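Local coordinates for spore germination protein B3 (Bacillus subtilis subsp. subtilis, PDB 3N54), which takes part in the response of spores to the germinant mixture of L-asparagine, glucose, fructose and potassium ions, as a lipoprotein component of a germinant receptor, at residues G323-D326 with E327-E331; E281-L284 with E285-V288. All coordinates share one frame; numbering follows the deposited sequence.

Interaction 1: G323-D326 with E327-E331; sequences GHWD and EIFSE
The indole of W325 takes CB of F329 on one face, 4.0 Å above its plane and offset toward the rim, while I328 approaches the six-membered ring obliquely with CG2, 3.6 Å from W325 CZ3. Having CG anti to the backbone N (chi1 166°) swings the W325 indole forward along the helix, toward the residues three and four places on. The imidazole of H324 is met obliquely by I328 CG1, 4.0 Å from CD2 of H324, and by the carboxylate of E327, whose plane is turned 52° from the ring. At the edge of the F329 ring, near its plane, lies the carbonyl oxygen of D326.

In the backbone, F329 N gives to W325 O at 2.7 Å, S330 N to D326 O at 2.9 Å, and I328 N weakly to H324 O. W325 NE1 hydrogen-bonds to D302, the D326 carboxylate forms a salt bridge with R187 and a hydrogen bond with T301, and S330 OG hydrogen-bonds to the carbonyl of Q296. F247 and I310 also touch the buried indole. H324 is at the N-cap position of the short amphipathic helix 325-331, whose i to i+3 and i to i+4 apolar contacts lie on its buried side.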
ATOM      1  N   GLY A 323       9.389  19.121 -10.431  1.00 67.14           N
ATOM      2  CA  GLY A 323      10.591  18.583  -9.796  1.00 66.95           C
ATOM      3  C   GLY A 323      10.643  18.626  -8.280  1.00 66.77           C
ATOM      4  O   GLY A 323      11.519  18.005  -7.676  1.00 66.68           O
ATOM      5  N   HIS A 324       9.723  19.361  -7.661  1.00 66.66           N
ATOM      6  CA  HIS A 324       9.673  19.481  -6.200  1.00 66.68           C
ATOM      7  C   HIS A 324       8.223  19.605  -5.725  1.00 66.00           C
ATOM      8  O   HIS A 324       7.871  20.506  -4.956  1.00 65.98           O
ATOM      9  CB  HIS A 324      10.518  20.678  -5.740  1.00 67.07           C
ATOM     10  CG  HIS A 324      10.216  21.950  -6.475  1.00 68.44           C
ATOM     11  ND1 HIS A 324      10.789  22.259  -7.691  1.00 70.02           N
ATOM     12  CD2 HIS A 324       9.399  22.986  -6.170  1.00 69.62           C
ATOM     13  CE1 HIS A 324      10.337  23.431  -8.103  1.00 70.32           C
ATOM     14  NE2 HIS A 324       9.491  23.893  -7.199  1.00 70.28           N
ATOM     15  N   TRP A 325       7.385  18.682  -6.188  1.00 65.18           N
ATOM     16  CA  TRP A 325       5.959  18.709  -5.867  1.00 64.58           C
ATOM     17  C   TRP A 325       5.655  18.454  -4.394  1.00 64.10           C
ATOM     18  O   TRP A 325       4.726  19.045  -3.852  1.00 63.97           O
ATOM     19  CB  TRP A 325       5.198  17.697  -6.722  1.00 64.53           C
ATOM     20  CG  TRP A 325       3.829  17.444  -6.211  1.00 64.42           C
ATOM     21  CD1 TRP A 325       3.337  16.267  -5.743  1.00 63.97           C
ATOM     22  CD2 TRP A 325       2.784  18.408  -6.059  1.00 64.66           C
ATOM     23  NE1 TRP A 325       2.039  16.427  -5.334  1.00 63.89           N
ATOM     24  CE2 TRP A 325       1.674  17.734  -5.516  1.00 64.36           C
ATOM     25  CE3 TRP A 325       2.678  19.775  -6.334  1.00 64.82           C
ATOM     26  CZ2 TRP A 325       0.465  18.380  -5.246  1.00 64.96           C
ATOM     27  CZ3 TRP A 325       1.477  20.416  -6.068  1.00 65.00           C
ATOM     28  CH2 TRP A 325       0.386  19.719  -5.528  1.00 64.98           C
ATOM     29  N   ASP A 326       6.420  17.576  -3.750  1.00 63.57           N
ATOM     30  CA  ASP A 326       6.203  17.294  -2.329  1.00 63.31           C
ATOM     31  C   ASP A 326       6.426  18.549  -1.475  1.00 63.50           C
ATOM     32  O   ASP A 326       5.661  18.805  -0.541  1.00 63.31           O
ATOM     33  CB  ASP A 326       7.075  16.124  -1.849  1.00 62.94           C
ATOM     34  CG  ASP A 326       6.514  14.759  -2.264  1.00 61.91           C
ATOM     35  OD1 ASP A 326       5.323  14.678  -2.647  1.00 58.83           O
ATOM     36  OD2 ASP A 326       7.264  13.764  -2.187  1.00 60.00           O
ATOM     37  N   GLU A 327       7.451  19.333  -1.812  1.00 63.61           N
ATOM     38  CA  GLU A 327       7.719  20.602  -1.128  1.00 63.70           C
ATOM     39  C   GLU A 327       6.500  21.511  -1.231  1.00 63.07           C
ATOM     40  O   GLU A 327       6.054  22.077  -0.238  1.00 63.25           O
ATOM     41  CB  GLU A 327       8.947  21.294  -1.732  1.00 64.12           C
ATOM     42  CG  GLU A 327       9.344  22.611  -1.044  1.00 66.02           C
ATOM     43  CD  GLU A 327      10.449  23.379  -1.777  1.00 68.45           C
ATOM     44  OE1 GLU A 327      10.752  24.516  -1.354  1.00 69.78           O
ATOM     45  OE2 GLU A 327      11.013  22.855  -2.771  1.00 70.08           O
ATOM     46  N   ILE A 328       5.962  21.635  -2.439  1.00 62.47           N
ATOM     47  CA  ILE A 328       4.776  22.453  -2.686  1.00 61.95           C
ATOM     48  C   ILE A 328       3.552  21.871  -1.986  1.00 61.58           C
ATOM     49  O   ILE A 328       2.728  22.608  -1.437  1.00 61.44           O
ATOM     50  CB  ILE A 328       4.487  22.580  -4.202  1.00 61.94           C
ATOM     51  CG1 ILE A 328       5.586  23.393  -4.897  1.00 62.28           C
ATOM     52  CG2 ILE A 328       3.132  23.226  -4.450  1.00 61.51           C
ATOM     53  CD1 ILE A 328       5.657  24.853  -4.463  1.00 62.59           C
ATOM     54  N   PHE A 329       3.433  20.545  -2.018  1.00 61.08           N
ATOM     55  CA  PHE A 329       2.326  19.850  -1.358  1.00 60.54           C
ATOM     56  C   PHE A 329       2.283  20.178   0.137  1.00 60.82           C
ATOM     57  O   PHE A 329       1.214  20.423   0.689  1.00 60.69           O
ATOM     58  CB  PHE A 329       2.437  18.335  -1.572  1.00 60.15           C
ATOM     59  CG  PHE A 329       1.442  17.531  -0.782  1.00 57.68           C
ATOM     60  CD1 PHE A 329       0.093  17.576  -1.093  1.00 55.99           C
ATOM     61  CD2 PHE A 329       1.856  16.723   0.264  1.00 55.82           C
ATOM     62  CE1 PHE A 329      -0.824  16.832  -0.374  1.00 55.55           C
ATOM     63  CE2 PHE A 329       0.944  15.973   0.987  1.00 54.77           C
ATOM     64  CZ  PHE A 329      -0.395  16.029   0.669  1.00 54.73           C
ATOM     65  N   SER A 330       3.448  20.180   0.776  1.00 61.29           N
ATOM     66  CA  SER A 330       3.558  20.503   2.198  1.00 62.06           C
ATOM     67  C   SER A 330       3.071  21.918   2.530  1.00 62.60           C
ATOM     68  O   SER A 330       2.539  22.150   3.614  1.00 62.88           O
ATOM     69  CB  SER A 330       5.002  20.342   2.668  1.00 61.98           C
ATOM     70  OG  SER A 330       5.387  18.982   2.648  1.00 62.41           O
ATOM     71  N   GLU A 331       3.255  22.846   1.593  1.00 63.19           N
ATOM     72  CA  GLU A 331       2.850  24.242   1.761  1.00 63.63           C
ATOM     73  C   GLU A 331       1.431  24.506   1.268  1.00 63.62           C
ATOM     74  O   GLU A 331       0.928  25.621   1.402  1.00 63.90           O
ATOM     75  CB  GLU A 331       3.794  25.153   0.977  1.00 63.88           C
ATOM     76  CG  GLU A 331       5.270  25.024   1.343  1.00 65.20           C
ATOM     77  CD  GLU A 331       6.195  25.676   0.314  1.00 67.13           C
ATOM     78  OE1 GLU A 331       7.431  25.526   0.451  1.00 68.38           O
ATOM     79  OE2 GLU A 331       5.690  26.329  -0.632  1.00 68.33           O
TER

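Interaction 2: E281-L284 with E285-V288; sequences EKKL and ERDV
K283 and D287, one helical turn apart, are joined by a salt bridge in which K283 NZ lies 2.8 Å from D287 OD2 and uses the syn lone pair of that oxygen, the side facing OD1. The lysine leaves the backbone as an extended chain and bends only at its last torsion (chi4 50°), which turns the ammonium back to the carboxylate; its CG also runs 3.4 Å from D287 OD2.

Beside this pair the guanidinium of R286 lies flat against the preceding turn. CA of K283 sits over the centre of one guanidinium face, 3.7 Å above the plane, and R286 NH1 comes within 3.9 Å of K283 CB. Placing CG between the backbone N and the carbonyl carbon (chi1 79°), with a further bend at chi3, folds the arginine back over the backbone.

Consecutive i to i+4 backbone bonds fix these positions, among them D287 N to K283 O at 2.9 Å and R286 N to K282 O at 3.0 Å. Farther out, L284 packs on W206, M216 and F340, V288 on V207 and Y336, and E281 OE2 accepts from the backbone N of F340. With an alanine in place of K283, D287 is likely to lose its ionic mate, and its carboxylate would probably be freer to turn.

K283 NZ and R286 NH1 stay 5.2 Å apart, and the D287 carboxylate probably offsets part of the positive charge gathered on this side of the helix; the short bridge is consistent with both of its partners being charged.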
ATOM      1  N   GLU A 281     -20.602  15.574   8.614  1.00 58.89           N
ATOM      2  CA  GLU A 281     -19.779  16.408   7.734  1.00 58.86           C
ATOM      3  C   GLU A 281     -18.575  16.981   8.463  1.00 56.58           C
ATOM      4  O   GLU A 281     -17.447  16.883   7.976  1.00 54.95           O
ATOM      5  CB  GLU A 281     -20.605  17.561   7.157  1.00 62.96           C
ATOM      6  CG  GLU A 281     -21.579  17.156   6.060  1.00 65.80           C
ATOM      7  CD  GLU A 281     -22.706  18.167   5.864  1.00 70.76           C
ATOM      8  OE1 GLU A 281     -22.592  19.313   6.351  1.00 71.85           O
ATOM      9  OE2 GLU A 281     -23.712  17.809   5.221  1.00 73.51           O
ATOM     10  N   LYS A 282     -18.822  17.579   9.624  1.00 57.02           N
ATOM     11  CA  LYS A 282     -17.757  18.181  10.426  1.00 55.74           C
ATOM     12  C   LYS A 282     -16.728  17.148  10.877  1.00 52.16           C
ATOM     13  O   LYS A 282     -15.536  17.443  10.926  1.00 50.89           O
ATOM     14  CB  LYS A 282     -18.329  18.917  11.643  1.00 57.48           C
ATOM     15  CG  LYS A 282     -18.957  20.271  11.325  1.00 61.90           C
ATOM     16  CD  LYS A 282     -19.445  20.967  12.599  1.00 64.75           C
ATOM     17  CE  LYS A 282     -19.722  22.442  12.363  1.00 69.15           C
ATOM     18  NZ  LYS A 282     -20.085  23.158  13.618  1.00 71.10           N
ATOM     19  N   LYS A 283     -17.188  15.942  11.202  1.00 50.96           N
ATOM     20  CA  LYS A 283     -16.283  14.873  11.620  1.00 48.22           C
ATOM     21  C   LYS A 283     -15.334  14.485  10.484  1.00 46.69           C
ATOM     22  O   LYS A 283     -14.129  14.385  10.688  1.00 45.15           O
ATOM     23  CB  LYS A 283     -17.053  13.644  12.119  1.00 47.94           C
ATOM     24  CG  LYS A 283     -16.145  12.458  12.432  1.00 45.34           C
ATOM     25  CD  LYS A 283     -16.846  11.389  13.241  1.00 45.30           C
ATOM     26  CE  LYS A 283     -15.983  10.132  13.348  1.00 44.08           C
ATOM     27  NZ  LYS A 283     -14.583  10.408  13.789  1.00 41.89           N
ATOM     28  N   LEU A 284     -15.875  14.277   9.289  1.00 47.39           N
ATOM     29  CA  LEU A 284     -15.037  13.931   8.143  1.00 46.46           C
ATOM     30  C   LEU A 284     -13.984  15.014   7.927  1.00 46.44           C
ATOM     31  O   LEU A 284     -12.812  14.716   7.678  1.00 45.13           O
ATOM     32  CB  LEU A 284     -15.880  13.747   6.873  1.00 47.98           C
ATOM     33  CG  LEU A 284     -15.156  13.246   5.620  1.00 47.28           C
ATOM     34  CD1 LEU A 284     -14.562  11.868   5.849  1.00 45.11           C
ATOM     35  CD2 LEU A 284     -16.094  13.211   4.414  1.00 49.13           C
ATOM     36  N   GLU A 285     -14.407  16.269   8.042  1.00 48.44           N
ATOM     37  CA  GLU A 285     -13.512  17.398   7.834  1.00 49.48           C
ATOM     38  C   GLU A 285     -12.355  17.411   8.825  1.00 48.02           C
ATOM     39  O   GLU A 285     -11.201  17.546   8.426  1.00 47.39           O
ATOM     40  CB  GLU A 285     -14.266  18.725   7.922  1.00 52.66           C
ATOM     41  CG  GLU A 285     -13.373  19.918   7.633  1.00 54.96           C
ATOM     42  CD  GLU A 285     -14.144  21.179   7.327  1.00 59.75           C
ATOM     43  OE1 GLU A 285     -15.202  21.411   7.946  1.00 63.31           O
ATOM     44  OE2 GLU A 285     -13.675  21.952   6.474  1.00 62.94           O
ATOM     45  N   ARG A 286     -12.651  17.279  10.111  1.00 47.71           N
ATOM     46  CA  ARG A 286     -11.575  17.317  11.100  1.00 47.43           C
ATOM     47  C   ARG A 286     -10.691  16.069  10.990  1.00 44.96           C
ATOM     48  O   ARG A 286      -9.487  16.146  11.205  1.00 44.63           O
ATOM     49  CB  ARG A 286     -12.106  17.535  12.528  1.00 48.33           C
ATOM     50  CG  ARG A 286     -12.684  16.331  13.242  1.00 48.16           C
ATOM     51  CD  ARG A 286     -13.160  16.738  14.667  1.00 50.68           C
ATOM     52  NE  ARG A 286     -14.522  17.249  14.649  1.00 52.67           N
ATOM     53  CZ  ARG A 286     -15.617  16.550  14.956  1.00 52.71           C
ATOM     54  NH1 ARG A 286     -15.557  15.280  15.345  1.00 50.49           N
ATOM     55  NH2 ARG A 286     -16.801  17.145  14.876  1.00 55.26           N
ATOM     56  N   ASP A 287     -11.280  14.933  10.636  1.00 43.85           N
ATOM     57  CA  ASP A 287     -10.501  13.713  10.464  1.00 42.46           C
ATOM     58  C   ASP A 287      -9.550  13.831   9.271  1.00 42.26           C
ATOM     59  O   ASP A 287      -8.397  13.418   9.371  1.00 41.58           O
ATOM     60  CB  ASP A 287     -11.414  12.484  10.336  1.00 42.01           C
ATOM     61  CG  ASP A 287     -12.131  12.149  11.644  1.00 42.23           C
ATOM     62  OD1 ASP A 287     -11.741  12.688  12.700  1.00 42.50           O
ATOM     63  OD2 ASP A 287     -13.081  11.344  11.622  1.00 43.30           O
ATOM     64  N   VAL A 288     -10.004  14.424   8.164  1.00 43.07           N
ATOM     65  CA  VAL A 288      -9.130  14.560   6.989  1.00 43.20           C
ATOM     66  C   VAL A 288      -8.033  15.599   7.239  1.00 44.22           C
ATOM     67  O   VAL A 288      -6.937  15.477   6.705  1.00 43.80           O
ATOM     68  CB  VAL A 288      -9.904  14.889   5.684  1.00 44.48           C
ATOM     69  CG1 VAL A 288     -10.385  16.336   5.669  1.00 46.47           C
ATOM     70  CG2 VAL A 288      -9.025  14.616   4.473  1.00 44.26           C
TER

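In the fold
Both contacts are local turns within helices of the C-terminal family region, interaction 2 midway along helix 271-299 and interaction 1 spanning the short helix 325-331 from its N-cap. Their centres are about 24 Å apart. Buried W325, I328 and F329 make the packing of interaction 1, whereas the salt bridge and folded arginine of interaction 2 lie on the more exposed side of their helix, K283 and D287 partly exposed and R286 exposed, with L284 and V288 buried. The long helix links them indirectly, since its Q296 hydrogen-bonds to F329 O and to S330 OG. Both touch the same mixed sheet at different strands: 245-258 for interaction 1, 215-220 and 333-342 for interaction 2.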